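Long-range contact in metallo-carboxypeptidase (Pseudomonas aeruginosa, PDB 4A39), which is a zinc-dependent M14 peptidase that probably removes residues from the C-terminal ends of peptides or proteins: residues L161-V175 / R207-N219. Residues are numbered along the deposited sequence; the frame is centred on the assembly and turned at random.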
loop_
_atom_site.group_PDB
_atom_site.type_symbol
_atom_site.label_atom_id
_atom_site.label_comp_id
_atom_site.label_asym_id
_atom_site.label_seq_id
_atom_site.Cartn_x
_atom_site.Cartn_y
_atom_site.Cartn_z
ATOM N N LEU A 161 -12.498 -10.762 -2.363
ATOM C CA LEU A 161 -13.844 -10.462 -1.891
ATOM C C LEU A 161 -14.665 -9.814 -2.990
ATOM O O LEU A 161 -14.129 -9.073 -3.809
ATOM C CB LEU A 161 -13.786 -9.507 -0.693
ATOM C CG LEU A 161 -12.852 -9.888 0.459
ATOM C CD1 LEU A 161 -12.828 -8.764 1.483
ATOM C CD2 LEU A 161 -13.312 -11.198 1.089
ATOM N N ARG A 162 -15.963 -10.108 -3.022
ATOM C CA ARG A 162 -16.836 -9.497 -4.016
ATOM C C ARG A 162 -18.016 -8.841 -3.329
ATOM O O ARG A 162 -18.671 -9.443 -2.473
ATOM C CB ARG A 162 -17.349 -10.517 -5.048
ATOM C CG ARG A 162 -18.345 -9.885 -6.037
ATOM C CD ARG A 162 -18.553 -10.704 -7.302
ATOM N NE ARG A 162 -19.291 -11.939 -7.063
ATOM C CZ ARG A 162 -19.614 -12.804 -8.018
ATOM N NH1 ARG A 162 -19.258 -12.566 -9.275
ATOM N NH2 ARG A 162 -20.293 -13.904 -7.720
ATOM N N VAL A 163 -18.264 -7.587 -3.693
ATOM C CA VAL A 163 -19.377 -6.831 -3.141
ATOM C C VAL A 163 -20.416 -6.770 -4.256
ATOM O O VAL A 163 -20.195 -6.144 -5.291
ATOM C CB VAL A 163 -18.946 -5.397 -2.756
ATOM C CG1 VAL A 163 -20.086 -4.680 -2.058
ATOM C CG2 VAL A 163 -17.714 -5.444 -1.862
ATOM N N ARG A 164 -21.541 -7.448 -4.050
ATOM C CA ARG A 164 -22.614 -7.488 -5.041
ATOM C C ARG A 164 -23.948 -7.365 -4.315
ATOM O O ARG A 164 -24.338 -8.264 -3.568
ATOM C CB ARG A 164 -22.546 -8.809 -5.818
ATOM C CG ARG A 164 -23.626 -9.014 -6.879
ATOM C CD ARG A 164 -23.327 -10.276 -7.700
ATOM N NE ARG A 164 -24.368 -10.620 -8.669
ATOM C CZ ARG A 164 -24.563 -9.999 -9.831
ATOM N NH1 ARG A 164 -23.784 -8.990 -10.191
ATOM N NH2 ARG A 164 -25.540 -10.396 -10.640
ATOM N N ARG A 165 -24.643 -6.253 -4.528
ATOM C CA ARG A 165 -25.922 -6.027 -3.866
ATOM C C ARG A 165 -27.123 -6.053 -4.805
ATOM O O ARG A 165 -28.268 -5.967 -4.359
ATOM C CB ARG A 165 -25.880 -4.705 -3.094
ATOM C CG ARG A 165 -24.951 -4.761 -1.888
ATOM C CD ARG A 165 -24.849 -3.438 -1.153
ATOM N NE ARG A 165 -24.005 -3.568 0.035
ATOM C CZ ARG A 165 -23.629 -2.555 0.808
ATOM N NH1 ARG A 165 -24.018 -1.318 0.527
ATOM N NH2 ARG A 165 -22.864 -2.778 1.869
ATOM N N HIS A 166 -26.858 -6.173 -6.101
ATOM C CA HIS A 166 -27.917 -6.234 -7.107
ATOM C C HIS A 166 -27.599 -7.358 -8.084
ATOM O O HIS A 166 -26.585 -7.320 -8.778
ATOM C CB HIS A 166 -28.033 -4.903 -7.854
ATOM C CG HIS A 166 -28.774 -3.849 -7.093
ATOM N ND1 HIS A 166 -28.342 -3.368 -5.875
ATOM C CD2 HIS A 166 -29.927 -3.195 -7.369
ATOM C CE1 HIS A 166 -29.199 -2.465 -5.433
ATOM N NE2 HIS A 166 -30.169 -2.341 -6.321
ATOM N N PRO A 167 -28.477 -8.368 -8.161
ATOM C CA PRO A 167 -28.313 -9.528 -9.044
ATOM C C PRO A 167 -28.351 -9.259 -10.545
ATOM O O PRO A 167 -28.409 -10.199 -11.340
ATOM C CB PRO A 167 -29.445 -10.447 -8.602
ATOM C CG PRO A 167 -30.522 -9.474 -8.254
ATOM C CD PRO A 167 -29.768 -8.439 -7.450
ATOM N N ASP A 168 -28.317 -7.990 -10.941
ATOM C CA ASP A 168 -28.355 -7.656 -12.359
ATOM C C ASP A 168 -27.352 -6.581 -12.778
ATOM O O ASP A 168 -27.452 -6.030 -13.876
ATOM C CB ASP A 168 -29.775 -7.234 -12.757
ATOM C CG ASP A 168 -30.270 -6.032 -11.975
ATOM O OD1 ASP A 168 -30.151 -6.038 -10.730
ATOM O OD2 ASP A 168 -30.788 -5.084 -12.607
ATOM N N SER A 169 -26.389 -6.280 -11.909
ATOM C CA SER A 169 -25.373 -5.282 -12.233
ATOM C C SER A 169 -24.541 -5.843 -13.381
ATOM O O SER A 169 -24.659 -7.023 -13.715
ATOM C CB SER A 169 -24.482 -5.002 -11.020
ATOM O OG SER A 169 -23.805 -6.173 -10.594
ATOM N N HIS A 170 -23.690 -5.020 -13.981
ATOM C CA HIS A 170 -22.894 -5.500 -15.103
ATOM C C HIS A 170 -21.424 -5.101 -15.091
ATOM O O HIS A 170 -20.621 -5.683 -15.823
ATOM C CB HIS A 170 -23.541 -5.046 -16.415
ATOM C CG HIS A 170 -23.682 -3.562 -16.536
ATOM N ND1 HIS A 170 -22.643 -2.742 -16.920
ATOM C CD2 HIS A 170 -24.736 -2.745 -16.296
ATOM C CE1 HIS A 170 -23.048 -1.485 -16.912
ATOM N NE2 HIS A 170 -24.314 -1.459 -16.536
ATOM N N LEU A 171 -21.063 -4.117 -14.273
ATOM C CA LEU A 171 -19.671 -3.677 -14.218
ATOM C C LEU A 171 -18.886 -4.377 -13.115
ATOM O O LEU A 171 -19.435 -4.699 -12.064
ATOM C CB LEU A 171 -19.608 -2.159 -14.013
ATOM C CG LEU A 171 -20.240 -1.309 -15.121
ATOM C CD1 LEU A 171 -20.161 0.160 -14.752
ATOM C CD2 LEU A 171 -19.527 -1.567 -16.440
ATOM N N LYS A 172 -17.601 -4.615 -13.368
ATOM C CA LYS A 172 -16.717 -5.265 -12.399
ATOM C C LYS A 172 -15.576 -4.311 -12.087
ATOM O O LYS A 172 -14.722 -4.061 -12.938
ATOM C CB LYS A 172 -16.137 -6.564 -12.970
ATOM C CG LYS A 172 -17.166 -7.629 -13.297
ATOM C CD LYS A 172 -18.034 -7.231 -14.470
ATOM C CE LYS A 172 -17.306 -7.395 -15.789
ATOM N NZ LYS A 172 -18.226 -7.086 -16.923
ATOM N N LEU A 173 -15.562 -3.778 -10.869
ATOM C CA LEU A 173 -14.525 -2.831 -10.466
ATOM C C LEU A 173 -13.518 -3.514 -9.546
ATOM O O LEU A 173 -13.852 -3.903 -8.423
ATOM C CB LEU A 173 -15.164 -1.638 -9.755
ATOM C CG LEU A 173 -16.424 -1.053 -10.399
ATOM C CD1 LEU A 173 -16.815 0.199 -9.637
ATOM C CD2 LEU A 173 -16.193 -0.735 -11.869
ATOM N N TRP A 174 -12.285 -3.646 -10.028
ATOM C CA TRP A 174 -11.227 -4.303 -9.274
ATOM C C TRP A 174 -10.251 -3.386 -8.555
ATOM O O TRP A 174 -9.759 -2.400 -9.119
ATOM C CB TRP A 174 -10.417 -5.215 -10.196
ATOM C CG TRP A 174 -11.166 -6.389 -10.734
ATOM C CD1 TRP A 174 -12.207 -6.374 -11.622
ATOM C CD2 TRP A 174 -10.909 -7.765 -10.438
ATOM N NE1 TRP A 174 -12.612 -7.663 -11.898
ATOM C CE2 TRP A 174 -11.830 -8.535 -11.185
ATOM C CE3 TRP A 174 -9.986 -8.423 -9.611
ATOM C CZ2 TRP A 174 -11.855 -9.933 -11.132
ATOM C CZ3 TRP A 174 -10.011 -9.815 -9.557
ATOM C CH2 TRP A 174 -10.940 -10.555 -10.316
ATOM N N VAL A 175 -9.956 -3.744 -7.311
ATOM C CA VAL A 175 -8.997 -3.005 -6.499
ATOM C C VAL A 175 -8.147 -4.017 -5.735
ATOM O O VAL A 175 -8.685 -4.814 -4.960
ATOM C CB VAL A 175 -9.699 -2.100 -5.471
ATOM C CG1 VAL A 175 -8.663 -1.291 -4.704
ATOM C CG2 VAL A 175 -10.675 -1.178 -6.181
ATOM N N ARG A 207 -26.060 4.047 -5.427
ATOM C CA ARG A 207 -26.027 4.349 -6.851
ATOM C C ARG A 207 -24.934 3.537 -7.535
ATOM O O ARG A 207 -25.150 2.960 -8.598
ATOM C CB ARG A 207 -25.763 5.838 -7.080
ATOM C CG ARG A 207 -26.829 6.775 -6.527
ATOM C CD ARG A 207 -26.536 8.211 -6.945
ATOM N NE ARG A 207 -27.479 9.174 -6.378
ATOM C CZ ARG A 207 -27.470 10.476 -6.653
ATOM N NH1 ARG A 207 -26.568 10.973 -7.490
ATOM N NH2 ARG A 207 -28.363 11.282 -6.091
ATOM N N LEU A 208 -23.759 3.491 -6.915
ATOM C CA LEU A 208 -22.636 2.755 -7.479
ATOM C C LEU A 208 -22.880 1.253 -7.573
ATOM O O LEU A 208 -22.607 0.637 -8.601
ATOM C CB LEU A 208 -21.368 3.012 -6.658
ATOM C CG LEU A 208 -20.113 2.224 -7.057
ATOM C CD1 LEU A 208 -19.784 2.472 -8.522
ATOM C CD2 LEU A 208 -18.948 2.639 -6.171
ATOM N N LEU A 209 -23.405 0.665 -6.502
ATOM C CA LEU A 209 -23.638 -0.771 -6.476
ATOM C C LEU A 209 -24.866 -1.248 -7.244
ATOM O O LEU A 209 -25.073 -2.452 -7.398
ATOM C CB LEU A 209 -23.682 -1.252 -5.024
ATOM C CG LEU A 209 -22.350 -1.013 -4.298
ATOM C CD1 LEU A 209 -22.477 -1.420 -2.842
ATOM C CD2 LEU A 209 -21.237 -1.799 -4.986
ATOM N N GLU A 210 -25.684 -0.317 -7.723
ATOM C CA GLU A 210 -26.847 -0.706 -8.511
ATOM C C GLU A 210 -26.341 -1.048 -9.909
ATOM O O GLU A 210 -26.993 -1.777 -10.659
ATOM C CB GLU A 210 -27.867 0.437 -8.608
ATOM C CG GLU A 210 -28.688 0.675 -7.352
ATOM C CD GLU A 210 -29.733 1.766 -7.534
ATOM O OE1 GLU A 210 -29.355 2.908 -7.876
ATOM O OE2 GLU A 210 -30.933 1.483 -7.334
ATOM N N LYS A 211 -25.162 -0.529 -10.244
ATOM C CA LYS A 211 -24.576 -0.748 -11.558
ATOM C C LYS A 211 -23.246 -1.495 -11.554
ATOM O O LYS A 211 -22.786 -1.942 -12.601
ATOM C CB LYS A 211 -24.397 0.597 -12.260
ATOM C CG LYS A 211 -25.693 1.381 -12.365
ATOM C CD LYS A 211 -25.481 2.787 -12.891
ATOM C CE LYS A 211 -26.814 3.519 -12.980
ATOM N NZ LYS A 211 -26.668 4.884 -13.550
ATOM N N ALA A 212 -22.631 -1.645 -10.386
ATOM C CA ALA A 212 -21.349 -2.330 -10.332
ATOM C C ALA A 212 -21.111 -3.175 -9.092
ATOM O O ALA A 212 -21.716 -2.954 -8.045
ATOM C CB ALA A 212 -20.225 -1.312 -10.469
ATOM N N ASP A 213 -20.228 -4.160 -9.242
ATOM C CA ASP A 213 -19.824 -5.036 -8.149
ATOM C C ASP A 213 -18.355 -4.714 -7.903
ATOM O O ASP A 213 -17.635 -4.339 -8.832
ATOM C CB ASP A 213 -19.919 -6.516 -8.529
ATOM C CG ASP A 213 -21.341 -6.989 -8.732
ATOM O OD1 ASP A 213 -22.277 -6.325 -8.245
ATOM O OD2 ASP A 213 -21.514 -8.049 -9.369
ATOM N N LEU A 214 -17.906 -4.860 -6.663
ATOM C CA LEU A 214 -16.508 -4.596 -6.355
ATOM C C LEU A 214 -15.771 -5.908 -6.127
ATOM O O LEU A 214 -16.270 -6.795 -5.432
ATOM C CB LEU A 214 -16.389 -3.724 -5.105
ATOM C CG LEU A 214 -17.216 -2.438 -5.091
ATOM C CD1 LEU A 214 -16.955 -1.705 -3.788
ATOM C CD2 LEU A 214 -16.865 -1.560 -6.285
ATOM N N TYR A 215 -14.599 -6.029 -6.746
ATOM C CA TYR A 215 -13.738 -7.203 -6.608
ATOM C C TYR A 215 -12.514 -6.663 -5.873
ATOM O O TYR A 215 -11.733 -5.884 -6.430
ATOM C CB TYR A 215 -13.362 -7.749 -7.986
ATOM C CG TYR A 215 -14.515 -8.434 -8.695
ATOM C CD1 TYR A 215 -15.579 -7.696 -9.212
ATOM C CD2 TYR A 215 -14.549 -9.820 -8.833
ATOM C CE1 TYR A 215 -16.649 -8.321 -9.851
ATOM C CE2 TYR A 215 -15.616 -10.457 -9.475
ATOM C CZ TYR A 215 -16.658 -9.701 -9.981
ATOM O OH TYR A 215 -17.703 -10.321 -10.633
ATOM N N LEU A 216 -12.354 -7.090 -4.624
ATOM C CA LEU A 216 -11.286 -6.584 -3.770
ATOM C C LEU A 216 -10.293 -7.610 -3.248
ATOM O O LEU A 216 -10.680 -8.681 -2.788
ATOM C CB LEU A 216 -11.914 -5.892 -2.557
ATOM C CG LEU A 216 -13.109 -4.963 -2.793
ATOM C CD1 LEU A 216 -13.708 -4.565 -1.453
ATOM C CD2 LEU A 216 -12.671 -3.743 -3.582
ATOM N N VAL A 217 -9.012 -7.260 -3.307
ATOM C CA VAL A 217 -7.952 -8.116 -2.776
ATOM C C VAL A 217 -7.193 -7.252 -1.772
ATOM O O VAL A 217 -6.308 -6.491 -2.149
ATOM C CB VAL A 217 -6.963 -8.584 -3.866
ATOM C CG1 VAL A 217 -5.838 -9.387 -3.223
ATOM C CG2 VAL A 217 -7.685 -9.444 -4.904
ATOM N N PRO A 218 -7.544 -7.352 -0.477
ATOM C CA PRO A 218 -6.915 -6.587 0.607
ATOM C C PRO A 218 -5.394 -6.676 0.708
ATOM O O PRO A 218 -4.740 -5.693 1.071
ATOM C CB PRO A 218 -7.607 -7.126 1.854
ATOM C CG PRO A 218 -8.980 -7.436 1.348
ATOM C CD PRO A 218 -8.686 -8.129 0.038
ATOM N N ASN A 219 -4.828 -7.846 0.424
ATOM C CA ASN A 219 -3.373 -7.988 0.479
ATOM C C ASN A 219 -2.841 -9.032 -0.496
ATOM O O ASN A 219 -3.125 -10.230 -0.386
ATOM C CB ASN A 219 -2.904 -8.307 1.900
ATOM C CG ASN A 219 -1.405 -8.144 2.057
ATOM O OD1 ASN A 219 -0.625 -8.952 1.553
ATOM N ND2 ASN A 219 -0.991 -7.079 2.739
HETATM O O HOH W 1 -23.930 -4.884 -6.784
#
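Y215 is clasped between W174 and R162, side chains from the two strands that flank its own. The phenol and the five-membered ring of W174 form an offset stack, centroids 4.6 Å apart and planes inclined by 14°, while Y215 CB sits over the indole face, 3.5 Å from W174 CD2. On the opposite face of the phenol runs the aliphatic part of R162. With CG anti to the backbone N (chi1 176°) and a bend at chi3, that chain lays CD 3.4 Å from Y215 CZ and delivers NH1 to Y215 OH at 3.0 Å, 1° out of the guanidinium plane. K172 CB and CG pack near Y215 CE1, and its NZ bonds H170 O and pairs with D267.

Farther along the same face, the D213 carboxylate anchors the loop joining the two strands flanking 212-217. R164, extended from CG to NE, brings NH1 to the syn lone pair of D213 OD2 in a 2.6 Å salt bridge; guanidinium and carboxylate planes stand perpendicular. S169 OG donates to D213 OD1 from above the carboxylate plane (2.8 Å), and a water links that oxygen to R165 N and L209 O.

On the other face V163 and L214 lie side by side, L173 CD1 meets L214 CD2 at 3.8 Å, and helix 185-196 covers L216 and V175; helix 252-264 packs on W174 and R162 opposite. Two backbone bonds pair L161 with L216 antiparallel; Y215 N to L173 O and V175 N to Y215 O are parallel bonds of the mixed, helix-flanked central sheet of the M14 zinc carboxypeptidase alpha/beta fold.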